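Local coordinates for protein tapirin (Caldicellulosiruptor kristjanssonii, PDB 6N2B) that binds cellulose and probably helps this extreme thermophile adhere to it, using a C-terminal domain built around a beta-helix, at residues A[276-282]-A[301-306]; A[319-325]-A[338-344]; A[325-331]-A[345-351]; A[366-372]-A[387-393]. All blocks are in the same frame, centred on the assembly; numbering follows the deposited sequence.

The four contacts illustrate how a beta-helix is built from neighbouring coils lying edge to edge. Following the chain, contact 1 comes first and joins 276-282 to 301-306 across 18 intervening residues. Contact 2 then pairs 319-325 with 338-344, 12 residues further on. Before it closes, contact 3 has begun at strand 327-330, ending at strand 346-349. The two therefore cross and share Tyr325, in the turn between strands 319-322 and 327-330. Contact 4, after both, ties 366-372 to 387-393. Contacts 1 and 2 belong to one parallel sheet, contacts 3 and 4 to another face of the helix.

Contact 1: A[276-282]-A[301-306]; sequences LVFNGAP and MELNGY
With CG anti to its carbonyl carbon (chi1 -78°), Asn304 lays CB and ND2 against the backbone oxygen of Phe278, where two parallel strands of the beta-helix run out into a corner. Phe278 O takes the backbone N-H of Asn304 at 3.1 Å and a weak second bond from ND2. The same ND2 reaches back within its own segment to Glu302 OE2 at 2.6 Å, while OD1 accepts from ND2 of Asn324 in the following coil. Put an alanine here and Glu302 OE2 would probably lose its amide donor, and Asn324 the acceptor it faces. Glu302, its chain extended, runs alongside Val277, with OE1 3.7 Å from CG1. On the interior face Phe278 and Leu303 point the same way, Leu303 CD2 lying 3.5 Å from CD1 of the ring, and Leu276 CD2 meets Met301 SD. Past the corner the coils join again, Ala281 N donating to Gly305 O over 3.0 Å.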
loop_
_atom_site.group_PDB
_atom_site.type_symbol
_atom_site.label_atom_id
_atom_site.label_comp_id
_atom_site.label_asym_id
_atom_site.label_seq_id
_atom_site.Cartn_x
_atom_site.Cartn_y
_atom_site.Cartn_z
ATOM N N LEU A 276 7.220 3.365 8.494
ATOM C CA LEU A 276 7.360 3.022 7.081
ATOM C C LEU A 276 8.843 3.015 6.740
ATOM O O LEU A 276 9.577 3.926 7.133
ATOM C CB LEU A 276 6.603 4.010 6.181
ATOM C CG LEU A 276 6.864 4.020 4.670
ATOM C CD1 LEU A 276 6.643 2.631 4.069
ATOM C CD2 LEU A 276 5.966 5.047 3.985
ATOM N N VAL A 277 9.296 1.985 6.038
ATOM C CA VAL A 277 10.716 1.838 5.757
ATOM C C VAL A 277 10.880 1.385 4.317
ATOM O O VAL A 277 10.450 0.284 3.959
ATOM C CB VAL A 277 11.402 0.839 6.708
ATOM C CG1 VAL A 277 12.887 0.776 6.435
ATOM C CG2 VAL A 277 11.170 1.231 8.149
ATOM N N PHE A 278 11.490 2.227 3.490
ATOM C CA PHE A 278 12.061 1.783 2.226
ATOM C C PHE A 278 13.494 1.359 2.503
ATOM O O PHE A 278 14.337 2.191 2.842
ATOM C CB PHE A 278 12.015 2.884 1.180
ATOM C CG PHE A 278 10.666 3.102 0.612
ATOM C CD1 PHE A 278 9.737 3.862 1.290
ATOM C CD2 PHE A 278 10.317 2.544 -0.609
ATOM C CE1 PHE A 278 8.480 4.068 0.762
ATOM C CE2 PHE A 278 9.065 2.752 -1.142
ATOM C CZ PHE A 278 8.145 3.521 -0.452
ATOM N N ASN A 279 13.773 0.068 2.358
ATOM C CA ASN A 279 15.010 -0.466 2.907
ATOM C C ASN A 279 16.231 -0.153 2.055
ATOM O O ASN A 279 17.338 -0.037 2.593
ATOM C CB ASN A 279 14.879 -1.966 3.091
ATOM C CG ASN A 279 15.456 -2.416 4.388
ATOM O OD1 ASN A 279 14.906 -2.118 5.449
ATOM N ND2 ASN A 279 16.584 -3.125 4.329
ATOM N N GLY A 280 16.065 -0.029 0.746
ATOM C CA GLY A 280 17.196 0.277 -0.101
ATOM C C GLY A 280 17.147 -0.323 -1.489
ATOM O O GLY A 280 16.936 -1.527 -1.666
ATOM N N ALA A 281 17.379 0.518 -2.489
ATOM C CA ALA A 281 17.356 0.104 -3.874
ATOM C C ALA A 281 18.726 0.270 -4.517
ATOM O O ALA A 281 19.451 1.219 -4.200
ATOM C CB ALA A 281 16.326 0.920 -4.666
ATOM N N PRO A 282 19.119 -0.656 -5.390
ATOM C CA PRO A 282 20.291 -0.430 -6.240
ATOM C C PRO A 282 20.067 0.751 -7.165
ATOM O O PRO A 282 18.954 0.977 -7.647
ATOM C CB PRO A 282 20.399 -1.729 -7.042
ATOM C CG PRO A 282 19.693 -2.733 -6.233
ATOM C CD PRO A 282 18.587 -2.018 -5.534
ATOM N N MET A 301 9.518 7.457 9.047
ATOM C CA MET A 301 9.582 7.129 7.625
ATOM C C MET A 301 11.048 7.132 7.231
ATOM O O MET A 301 11.668 8.195 7.174
ATOM C CB MET A 301 8.813 8.124 6.768
ATOM C CG MET A 301 8.961 7.843 5.279
ATOM S SD MET A 301 7.660 8.615 4.298
ATOM C CE MET A 301 8.264 10.308 4.236
ATOM N N GLU A 302 11.595 5.957 6.962
ATOM C CA GLU A 302 12.994 5.803 6.599
ATOM C C GLU A 302 13.067 5.619 5.090
ATOM O O GLU A 302 12.675 4.572 4.559
ATOM C CB GLU A 302 13.608 4.624 7.345
ATOM C CG GLU A 302 15.090 4.451 7.159
ATOM C CD GLU A 302 15.601 3.228 7.887
ATOM O OE1 GLU A 302 14.925 2.787 8.851
ATOM O OE2 GLU A 302 16.669 2.703 7.489
ATOM N N LEU A 303 13.556 6.646 4.400
ATOM C CA LEU A 303 13.647 6.638 2.945
ATOM C C LEU A 303 15.101 6.381 2.570
ATOM O O LEU A 303 15.866 7.297 2.260
ATOM C CB LEU A 303 13.130 7.952 2.371
ATOM C CG LEU A 303 11.678 8.218 2.746
ATOM C CD1 LEU A 303 11.192 9.568 2.219
ATOM C CD2 LEU A 303 10.805 7.093 2.226
ATOM N N ASN A 304 15.491 5.111 2.628
ATOM C CA ASN A 304 16.790 4.737 2.101
ATOM C C ASN A 304 16.750 4.801 0.595
ATOM O O ASN A 304 15.689 4.825 -0.023
ATOM C CB ASN A 304 17.207 3.344 2.549
ATOM C CG ASN A 304 17.702 3.334 3.963
ATOM O OD1 ASN A 304 18.813 3.796 4.242
ATOM N ND2 ASN A 304 16.870 2.838 4.881
ATOM N N GLY A 305 17.928 4.803 -0.005
ATOM C CA GLY A 305 18.135 5.499 -1.244
ATOM C C GLY A 305 18.346 4.624 -2.459
ATOM O O GLY A 305 18.274 3.393 -2.418
ATOM N N TYR A 306 18.757 5.313 -3.523
ATOM C CA TYR A 306 18.422 5.088 -4.915
ATOM C C TYR A 306 16.911 5.028 -5.009
ATOM O O TYR A 306 16.288 3.963 -4.994
ATOM C CB TYR A 306 19.186 3.898 -5.455
ATOM C CG TYR A 306 20.631 4.326 -5.548
ATOM C CD1 TYR A 306 20.958 5.572 -6.090
ATOM C CD2 TYR A 306 21.660 3.552 -5.012
ATOM C CE1 TYR A 306 22.271 6.011 -6.145
ATOM C CE2 TYR A 306 22.987 3.987 -5.068
ATOM C CZ TYR A 306 23.282 5.216 -5.634
ATOM O OH TYR A 306 24.585 5.652 -5.690
#

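Contact 2: A[319-325]-A[338-344]; sequences EVQVKNY and KLTVTDN
Two successive coils of the beta-helix meet here, strand 319-322 lying parallel to strand 338-341 in exact register, from Glu319 beside Lys338 to Val322 beside Val341. Backbone bonds pass alternately across the pair; Val320, for instance, donates to Lys338 O and its own O accepts from Thr340 N at 2.9 Å. On the interior face Leu339 turns CG anti to its backbone N (chi1 168°), which brings CD1 to 4.0 Å from Val320 CG1 and 4.2 Å from Val322 CG2, spanning both valines. The outer face is polar. Glu319 and Lys338 run side by side, but OE2 and NZ stay 4.3 Å apart, beyond a salt bridge; the lysine finds its partner in Glu361 of the next coil. Glu319 OE2 takes a weak bond from Thr340 OG1, and Lys323 NZ bonds back to Gln321 OE1 at 3.1 Å. Beyond the strands both segments pass through the left-handed helical region, at Asn324-Tyr325 and Asp343-Asn344. Asn324, its amide held by Asn304 of the preceding coil, lies beside Asp343, amide and carboxylate planes 9° apart. Asn344 stacks its amide on the Tyr325 ring (planes 11° apart), CB 3.5 Å from the centroid as a CH-pi contact, while Tyr306 meets the ring from the other side. Such stacking of side chains at equivalent positions, coil upon coil, is typical of parallel beta-helices.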
loop_
_atom_site.group_PDB
_atom_site.type_symbol
_atom_site.label_atom_id
_atom_site.label_comp_id
_atom_site.label_asym_id
_atom_site.label_seq_id
_atom_site.Cartn_x
_atom_site.Cartn_y
_atom_site.Cartn_z
ATOM N N GLU A 319 10.517 10.476 13.133
ATOM C CA GLU A 319 11.671 11.022 12.431
ATOM C C GLU A 319 11.640 10.572 10.974
ATOM O O GLU A 319 11.665 9.369 10.685
ATOM C CB GLU A 319 12.962 10.585 13.133
ATOM C CG GLU A 319 14.293 10.786 12.395
ATOM C CD GLU A 319 15.460 10.080 13.118
ATOM O OE1 GLU A 319 15.214 9.031 13.750
ATOM O OE2 GLU A 319 16.620 10.550 13.068
ATOM N N VAL A 320 11.571 11.539 10.064
ATOM C CA VAL A 320 11.734 11.260 8.644
ATOM C C VAL A 320 13.229 11.209 8.375
ATOM O O VAL A 320 13.922 12.216 8.514
ATOM C CB VAL A 320 11.052 12.317 7.768
ATOM C CG1 VAL A 320 11.228 11.966 6.297
ATOM C CG2 VAL A 320 9.567 12.465 8.124
ATOM N N GLN A 321 13.733 10.038 8.027
ATOM C CA GLN A 321 15.113 9.893 7.603
ATOM C C GLN A 321 15.164 9.803 6.090
ATOM O O GLN A 321 14.386 9.076 5.475
ATOM C CB GLN A 321 15.761 8.644 8.182
ATOM C CG GLN A 321 15.674 8.470 9.672
ATOM C CD GLN A 321 16.076 7.051 10.089
ATOM O OE1 GLN A 321 17.257 6.673 10.015
ATOM N NE2 GLN A 321 15.084 6.250 10.505
ATOM N N VAL A 322 16.094 10.531 5.498
ATOM C CA VAL A 322 16.381 10.448 4.080
ATOM C C VAL A 322 17.876 10.179 3.991
ATOM O O VAL A 322 18.682 11.046 4.346
ATOM C CB VAL A 322 15.994 11.742 3.348
ATOM C CG1 VAL A 322 16.274 11.644 1.856
ATOM C CG2 VAL A 322 14.536 12.066 3.606
ATOM N N LYS A 323 18.257 8.973 3.568
ATOM C CA LYS A 323 19.675 8.635 3.604
ATOM C C LYS A 323 20.027 7.651 2.499
ATOM O O LYS A 323 19.164 7.165 1.758
ATOM C CB LYS A 323 20.085 8.072 4.974
ATOM C CG LYS A 323 19.413 6.772 5.350
ATOM C CD LYS A 323 19.399 6.548 6.854
ATOM C CE LYS A 323 19.305 5.057 7.191
ATOM N NZ LYS A 323 19.354 4.785 8.664
ATOM N N ASN A 324 21.330 7.376 2.408
ATOM C CA ASN A 324 21.914 6.435 1.451
ATOM C C ASN A 324 21.477 6.746 0.022
ATOM O O ASN A 324 21.052 5.871 -0.728
ATOM C CB ASN A 324 21.594 4.997 1.842
ATOM C CG ASN A 324 22.235 4.614 3.160
ATOM O OD1 ASN A 324 23.455 4.713 3.308
ATOM N ND2 ASN A 324 21.421 4.223 4.141
ATOM N N TYR A 325 21.610 8.019 -0.348
ATOM C CA TYR A 325 21.361 8.608 -1.670
ATOM C C TYR A 325 19.880 8.778 -1.982
ATOM O O TYR A 325 19.536 9.070 -3.136
ATOM C CB TYR A 325 22.028 7.821 -2.798
ATOM C CG TYR A 325 23.524 7.866 -2.700
ATOM C CD1 TYR A 325 24.216 6.909 -1.964
ATOM C CD2 TYR A 325 24.256 8.884 -3.310
ATOM C CE1 TYR A 325 25.603 6.946 -1.842
ATOM C CE2 TYR A 325 25.648 8.934 -3.202
ATOM C CZ TYR A 325 26.316 7.961 -2.464
ATOM O OH TYR A 325 27.689 7.987 -2.345
ATOM N N LYS A 338 10.998 15.176 13.381
ATOM C CA LYS A 338 12.399 15.331 13.037
ATOM C C LYS A 338 12.574 15.010 11.558
ATOM O O LYS A 338 11.892 14.141 11.006
ATOM C CB LYS A 338 13.295 14.430 13.907
ATOM C CG LYS A 338 14.750 14.879 13.963
ATOM C CD LYS A 338 15.643 13.966 14.788
ATOM C CE LYS A 338 17.081 14.528 14.818
ATOM N NZ LYS A 338 18.101 13.703 15.536
ATOM N N LEU A 339 13.460 15.753 10.908
ATOM C CA LEU A 339 13.938 15.409 9.580
ATOM C C LEU A 339 15.437 15.250 9.703
ATOM O O LEU A 339 16.109 16.156 10.201
ATOM C CB LEU A 339 13.594 16.485 8.553
ATOM C CG LEU A 339 14.315 16.307 7.213
ATOM C CD1 LEU A 339 13.829 15.045 6.480
ATOM C CD2 LEU A 339 14.179 17.542 6.331
ATOM N N THR A 340 15.957 14.095 9.313
ATOM C CA THR A 340 17.399 13.905 9.310
ATOM C C THR A 340 17.815 13.431 7.928
ATOM O O THR A 340 17.245 12.481 7.393
ATOM C CB THR A 340 17.879 12.932 10.420
ATOM O OG1 THR A 340 17.841 11.577 9.968
ATOM C CG2 THR A 340 17.025 13.059 11.643
ATOM N N VAL A 341 18.777 14.124 7.341
ATOM C CA VAL A 341 19.364 13.748 6.065
ATOM C C VAL A 341 20.815 13.368 6.331
ATOM O O VAL A 341 21.567 14.149 6.924
ATOM C CB VAL A 341 19.242 14.885 5.038
ATOM C CG1 VAL A 341 19.629 14.408 3.646
ATOM C CG2 VAL A 341 17.828 15.411 5.040
ATOM N N THR A 342 21.201 12.161 5.931
ATOM C CA THR A 342 22.534 11.636 6.193
ATOM C C THR A 342 22.980 10.846 4.980
ATOM O O THR A 342 22.187 10.537 4.089
ATOM C CB THR A 342 22.556 10.712 7.424
ATOM O OG1 THR A 342 21.621 11.180 8.398
ATOM C CG2 THR A 342 23.951 10.640 8.059
ATOM N N ASP A 343 24.265 10.511 4.964
ATOM C CA ASP A 343 24.800 9.484 4.079
ATOM C C ASP A 343 24.360 9.714 2.635
ATOM O O ASP A 343 23.906 8.804 1.941
ATOM C CB ASP A 343 24.407 8.085 4.577
ATOM C CG ASP A 343 24.705 7.874 6.076
ATOM O OD1 ASP A 343 25.874 8.004 6.522
ATOM O OD2 ASP A 343 23.752 7.587 6.822
ATOM N N ASN A 344 24.479 10.966 2.198
ATOM C CA ASN A 344 24.263 11.415 0.823
ATOM C C ASN A 344 22.802 11.510 0.432
ATOM O O ASN A 344 22.493 11.543 -0.759
ATOM C CB ASN A 344 24.978 10.528 -0.190
ATOM C CG ASN A 344 26.456 10.729 -0.165
ATOM O OD1 ASN A 344 27.204 9.856 0.273
ATOM N ND2 ASN A 344 26.900 11.893 -0.627
#

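Contact 3: A[325-331]-A[345-351]; sequences YGNFEIG and GRTTIKS
Asn327 and Arg346 meet with their flat groups turned well across each other, amide and guanidinium planes 76° apart. The arginine bends at chi3 (62°), so that NE and NH2 come side-on to a single atom, Asn327 OD1, at 3.1 Å each. NH2 lies in the carbonyl plane on a lone pair, whereas NE is tilted 32° from it. This double grip probably limits rotation of the amide, whose ND2 also makes a weak bond to Tyr325 O. Farther along, Glu329 and Lys350, the latter just past its strand, pass at a slant. Glu329 OE1 rests 3.4 Å from the lysine CD, yet NZ is 4.7 Å away, so any attraction between the charges is probably long-range, short of a salt bridge. On the interior face the pairs run alongside instead of crossing: Phe328 CD2 lies 3.9 Å from Thr347 CG2, and Ile330 CD1 is 3.8 Å from Ile349 CD1. Parallel backbone bonds such as Thr348 N to Phe328 O (2.9 Å) bind the strands beneath. Strand 307-311 continues the sheet beyond 327-330, and strand 367-370 beyond 346-349; across the interior, Phe328 packs on Val320 and Val322 of strand 319-322, and Thr347 on Leu339 and Val341 of strand 338-341.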
loop_
_atom_site.group_PDB
_atom_site.type_symbol
_atom_site.label_atom_id
_atom_site.label_comp_id
_atom_site.label_asym_id
_atom_site.label_seq_id
_atom_site.Cartn_x
_atom_site.Cartn_y
_atom_site.Cartn_z
ATOM N N TYR A 325 21.610 8.019 -0.348
ATOM C CA TYR A 325 21.361 8.608 -1.670
ATOM C C TYR A 325 19.880 8.778 -1.982
ATOM O O TYR A 325 19.536 9.070 -3.136
ATOM C CB TYR A 325 22.028 7.821 -2.798
ATOM C CG TYR A 325 23.524 7.866 -2.700
ATOM C CD1 TYR A 325 24.216 6.909 -1.964
ATOM C CD2 TYR A 325 24.256 8.884 -3.310
ATOM C CE1 TYR A 325 25.603 6.946 -1.842
ATOM C CE2 TYR A 325 25.648 8.934 -3.202
ATOM C CZ TYR A 325 26.316 7.961 -2.464
ATOM O OH TYR A 325 27.689 7.987 -2.345
ATOM N N GLY A 326 18.996 8.656 -0.996
ATOM C CA GLY A 326 17.585 8.872 -1.253
ATOM C C GLY A 326 17.263 10.328 -1.538
ATOM O O GLY A 326 17.894 11.244 -1.020
ATOM N N ASN A 327 16.247 10.528 -2.378
ATOM C CA ASN A 327 15.765 11.843 -2.781
ATOM C C ASN A 327 14.337 11.998 -2.300
ATOM O O ASN A 327 13.466 11.215 -2.691
ATOM C CB ASN A 327 15.788 12.008 -4.295
ATOM C CG ASN A 327 17.095 12.509 -4.800
ATOM O OD1 ASN A 327 17.218 13.675 -5.169
ATOM N ND2 ASN A 327 18.095 11.630 -4.829
ATOM N N PHE A 328 14.085 13.024 -1.496
ATOM C CA PHE A 328 12.756 13.244 -0.947
ATOM C C PHE A 328 12.342 14.686 -1.189
ATOM O O PHE A 328 13.034 15.604 -0.742
ATOM C CB PHE A 328 12.733 12.915 0.541
ATOM C CG PHE A 328 11.412 13.154 1.176
ATOM C CD1 PHE A 328 10.246 12.868 0.492
ATOM C CD2 PHE A 328 11.332 13.676 2.460
ATOM C CE1 PHE A 328 9.022 13.099 1.077
ATOM C CE2 PHE A 328 10.111 13.903 3.055
ATOM C CZ PHE A 328 8.953 13.610 2.373
ATOM N N GLU A 329 11.211 14.889 -1.872
ATOM C CA GLU A 329 10.682 16.220 -2.160
ATOM C C GLU A 329 9.331 16.428 -1.488
ATOM O O GLU A 329 8.445 15.575 -1.595
ATOM C CB GLU A 329 10.509 16.446 -3.658
ATOM C CG GLU A 329 11.697 16.092 -4.518
ATOM C CD GLU A 329 11.548 16.667 -5.915
ATOM O OE1 GLU A 329 10.393 16.988 -6.309
ATOM O OE2 GLU A 329 12.585 16.817 -6.603
ATOM N N ILE A 330 9.161 17.577 -0.839
ATOM C CA ILE A 330 7.893 17.967 -0.242
ATOM C C ILE A 330 7.256 19.036 -1.119
ATOM O O ILE A 330 7.809 20.133 -1.275
ATOM C CB ILE A 330 8.083 18.472 1.191
ATOM C CG1 ILE A 330 8.775 17.399 2.032
ATOM C CG2 ILE A 330 6.736 18.862 1.794
ATOM C CD1 ILE A 330 9.210 17.893 3.374
ATOM N N GLY A 331 6.079 18.729 -1.672
ATOM C CA GLY A 331 5.489 19.596 -2.676
ATOM C C GLY A 331 4.693 20.754 -2.121
ATOM O O GLY A 331 4.607 21.807 -2.762
ATOM N N GLY A 345 21.892 11.574 1.388
ATOM C CA GLY A 345 20.514 11.866 1.071
ATOM C C GLY A 345 20.341 13.278 0.533
ATOM O O GLY A 345 21.280 14.074 0.431
ATOM N N ARG A 346 19.093 13.582 0.168
ATOM C CA ARG A 346 18.701 14.924 -0.256
ATOM C C ARG A 346 17.215 15.126 -0.010
ATOM O O ARG A 346 16.399 14.291 -0.407
ATOM C CB ARG A 346 19.010 15.178 -1.736
ATOM C CG ARG A 346 18.449 16.510 -2.199
ATOM C CD ARG A 346 19.133 17.040 -3.441
ATOM N NE ARG A 346 18.982 16.157 -4.591
ATOM C CZ ARG A 346 19.166 16.538 -5.853
ATOM N NH1 ARG A 346 19.512 17.794 -6.134
ATOM N NH2 ARG A 346 19.004 15.655 -6.837
ATOM N N THR A 347 16.868 16.232 0.635
ATOM C CA THR A 347 15.478 16.612 0.829
ATOM C C THR A 347 15.295 18.012 0.281
ATOM O O THR A 347 15.971 18.940 0.734
ATOM C CB THR A 347 15.076 16.569 2.295
ATOM O OG1 THR A 347 15.325 15.260 2.811
ATOM C CG2 THR A 347 13.609 16.892 2.435
ATOM N N THR A 348 14.383 18.156 -0.681
ATOM C CA THR A 348 14.066 19.424 -1.322
ATOM C C THR A 348 12.681 19.894 -0.884
ATOM O O THR A 348 11.693 19.173 -1.053
ATOM C CB THR A 348 14.121 19.293 -2.845
ATOM O OG1 THR A 348 15.430 18.873 -3.238
ATOM C CG2 THR A 348 13.807 20.628 -3.515
ATOM N N ILE A 349 12.610 21.098 -0.334
ATOM C CA ILE A 349 11.343 21.795 -0.147
ATOM C C ILE A 349 11.070 22.544 -1.444
ATOM O O ILE A 349 11.824 23.445 -1.813
ATOM C CB ILE A 349 11.399 22.748 1.054
ATOM C CG1 ILE A 349 12.160 22.090 2.211
ATOM C CG2 ILE A 349 10.003 23.184 1.489
ATOM C CD1 ILE A 349 11.538 20.787 2.721
ATOM N N LYS A 350 10.022 22.153 -2.159
ATOM C CA LYS A 350 9.750 22.757 -3.454
ATOM C C LYS A 350 9.054 24.100 -3.281
ATOM O O LYS A 350 8.500 24.407 -2.221
ATOM C CB LYS A 350 8.888 21.837 -4.320
ATOM C CG LYS A 350 9.545 20.521 -4.683
ATOM C CD LYS A 350 9.503 20.287 -6.191
ATOM C CE LYS A 350 10.596 21.039 -6.925
ATOM N NZ LYS A 350 10.330 21.230 -8.389
ATOM N N SER A 351 9.080 24.898 -4.353
ATOM C CA SER A 351 8.563 26.264 -4.306
ATOM C C SER A 351 7.131 26.287 -3.799
ATOM O O SER A 351 6.292 25.481 -4.214
ATOM C CB SER A 351 8.615 26.909 -5.691
ATOM O OG SER A 351 9.860 26.680 -6.324
#

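Contact 4: A[366-372]-A[387-393]; sequences GRVFIEA and TIEGPGT
The ring of Phe369 lies over Gly390, whose CA sits 3.6 Å above its plane and somewhat toward the rim, close enough for a CH-pi contact. The chi1 of Phe369 (-168°), with CG anti to the backbone N, carries the ring to this side, and CZ then reaches Pro391 CD at 3.9 Å. A serine in its place would probably strip Gly390 and Pro391 of their aromatic cover and open a gap at this bend. The second fit is at Ile370. Its CG2 fills the hollow left by Gly392, 3.8 Å from that CA; a CB on the glycine would collide with it. The other branch of Ile370 ends at CD1, 3.9 Å from Ile388 CG2, while Ile388 CG1 nestles against Val368 CB. Toward the C-terminal end of the segments Pro391 CG is a bump against Ala372 CB, and at their N-terminal end Thr387 CG2 lies along the aliphatic stem of Arg367. Parallel backbone bonds knit the two coils of the beta-helix together, among them Val368 N to Thr387 O (3.1 Å). After the strand, Gly392 N reaches Ile370 O from above the carbonyl plane (3.0 Å). Thr387 OG1 bonds within its own segment to Glu389 OE2, and Arg367 NE is 6.2 Å from that same oxygen, too far for a salt bridge. Cohesion here thus rests on backbone bonds and apolar fit, and is probably little affected by ionisation.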
loop_
_atom_site.group_PDB
_atom_site.type_symbol
_atom_site.label_atom_id
_atom_site.label_comp_id
_atom_site.label_asym_id
_atom_site.label_seq_id
_atom_site.Cartn_x
_atom_site.Cartn_y
_atom_site.Cartn_z
ATOM N N GLY A 366 24.668 14.761 3.725
ATOM C CA GLY A 366 23.281 15.085 3.463
ATOM C C GLY A 366 23.146 16.506 2.950
ATOM O O GLY A 366 23.961 17.382 3.253
ATOM N N ARG A 367 22.115 16.732 2.142
ATOM C CA ARG A 367 21.830 18.047 1.591
ATOM C C ARG A 367 20.357 18.358 1.778
ATOM O O ARG A 367 19.506 17.495 1.565
ATOM C CB ARG A 367 22.206 18.118 0.102
ATOM C CG ARG A 367 23.625 17.649 -0.190
ATOM C CD ARG A 367 24.218 18.304 -1.438
ATOM N NE ARG A 367 23.360 18.211 -2.626
ATOM C CZ ARG A 367 23.011 17.074 -3.238
ATOM N NH1 ARG A 367 23.425 15.893 -2.781
ATOM N NH2 ARG A 367 22.237 17.116 -4.315
ATOM N N VAL A 368 20.051 19.582 2.195
ATOM C CA VAL A 368 18.683 20.088 2.167
ATOM C C VAL A 368 18.666 21.291 1.243
ATOM O O VAL A 368 19.424 22.244 1.449
ATOM C CB VAL A 368 18.165 20.481 3.555
ATOM C CG1 VAL A 368 16.977 21.447 3.410
ATOM C CG2 VAL A 368 17.786 19.264 4.352
ATOM N N PHE A 369 17.808 21.257 0.237
ATOM C CA PHE A 369 17.649 22.362 -0.688
ATOM C C PHE A 369 16.285 22.999 -0.465
ATOM O O PHE A 369 15.267 22.311 -0.491
ATOM C CB PHE A 369 17.799 21.868 -2.124
ATOM C CG PHE A 369 17.933 22.955 -3.137
ATOM C CD1 PHE A 369 16.804 23.534 -3.711
ATOM C CD2 PHE A 369 19.187 23.382 -3.547
ATOM C CE1 PHE A 369 16.924 24.541 -4.674
ATOM C CE2 PHE A 369 19.321 24.390 -4.505
ATOM C CZ PHE A 369 18.189 24.967 -5.071
ATOM N N ILE A 370 16.266 24.305 -0.233
ATOM C CA ILE A 370 15.027 25.056 -0.090
ATOM C C ILE A 370 14.842 25.906 -1.342
ATOM O O ILE A 370 15.657 26.792 -1.637
ATOM C CB ILE A 370 15.038 25.912 1.180
ATOM C CG1 ILE A 370 15.494 25.037 2.342
ATOM C CG2 ILE A 370 13.661 26.507 1.443
ATOM C CD1 ILE A 370 15.939 25.796 3.516
ATOM N N GLU A 371 13.780 25.631 -2.086
ATOM C CA GLU A 371 13.624 26.338 -3.341
ATOM C C GLU A 371 13.086 27.738 -3.088
ATOM O O GLU A 371 12.625 28.073 -1.990
ATOM C CB GLU A 371 12.713 25.565 -4.293
ATOM C CG GLU A 371 13.460 24.484 -5.062
ATOM C CD GLU A 371 12.560 23.668 -5.974
ATOM O OE1 GLU A 371 11.331 23.933 -6.000
ATOM O OE2 GLU A 371 13.094 22.760 -6.661
ATOM N N ALA A 372 13.181 28.566 -4.125
ATOM C CA ALA A 372 12.668 29.924 -4.045
ATOM C C ALA A 372 11.184 29.897 -3.712
ATOM O O ALA A 372 10.417 29.130 -4.295
ATOM C CB ALA A 372 12.907 30.652 -5.364
ATOM N N THR A 387 25.036 20.126 4.150
ATOM C CA THR A 387 24.801 21.401 3.516
ATOM C C THR A 387 23.322 21.757 3.574
ATOM O O THR A 387 22.455 20.888 3.659
ATOM C CB THR A 387 25.282 21.366 2.065
ATOM O OG1 THR A 387 25.459 22.708 1.617
ATOM C CG2 THR A 387 24.273 20.656 1.173
ATOM N N ILE A 388 23.046 23.057 3.596
ATOM C CA ILE A 388 21.751 23.603 3.205
ATOM C C ILE A 388 22.013 24.763 2.260
ATOM O O ILE A 388 22.670 25.740 2.637
ATOM C CB ILE A 388 20.914 24.074 4.401
ATOM C CG1 ILE A 388 20.519 22.903 5.269
ATOM C CG2 ILE A 388 19.644 24.754 3.941
ATOM C CD1 ILE A 388 20.805 23.159 6.672
ATOM N N GLU A 389 21.519 24.656 1.034
ATOM C CA GLU A 389 21.675 25.723 0.057
ATOM C C GLU A 389 20.292 26.061 -0.495
ATOM O O GLU A 389 19.248 25.679 0.049
ATOM C CB GLU A 389 22.682 25.333 -1.038
ATOM C CG GLU A 389 23.794 24.394 -0.597
ATOM C CD GLU A 389 25.124 24.621 -1.349
ATOM O OE1 GLU A 389 25.326 25.741 -1.906
ATOM O OE2 GLU A 389 25.969 23.704 -1.391
ATOM N N GLY A 390 20.268 26.773 -1.616
ATOM C CA GLY A 390 19.034 27.162 -2.247
ATOM C C GLY A 390 18.561 28.538 -1.829
ATOM O O GLY A 390 18.917 29.056 -0.763
ATOM N N PRO A 391 17.721 29.147 -2.665
ATOM C CA PRO A 391 17.318 30.548 -2.464
ATOM C C PRO A 391 16.131 30.768 -1.535
ATOM O O PRO A 391 15.677 31.913 -1.413
ATOM C CB PRO A 391 16.959 30.987 -3.891
ATOM C CG PRO A 391 16.439 29.723 -4.542
ATOM C CD PRO A 391 17.232 28.595 -3.943
ATOM N N GLY A 392 15.613 29.735 -0.887
ATOM C CA GLY A 392 14.487 29.916 -0.000
ATOM C C GLY A 392 14.886 30.213 1.443
ATOM O O GLY A 392 16.055 30.140 1.826
ATOM N N THR A 393 13.865 30.519 2.241
ATOM C CA THR A 393 14.028 30.877 3.641
ATOM C C THR A 393 14.175 29.652 4.540
ATOM O O THR A 393 13.420 28.685 4.431
ATOM C CB THR A 393 12.818 31.683 4.089
ATOM O OG1 THR A 393 12.639 32.791 3.199
ATOM C CG2 THR A 393 12.972 32.161 5.531
#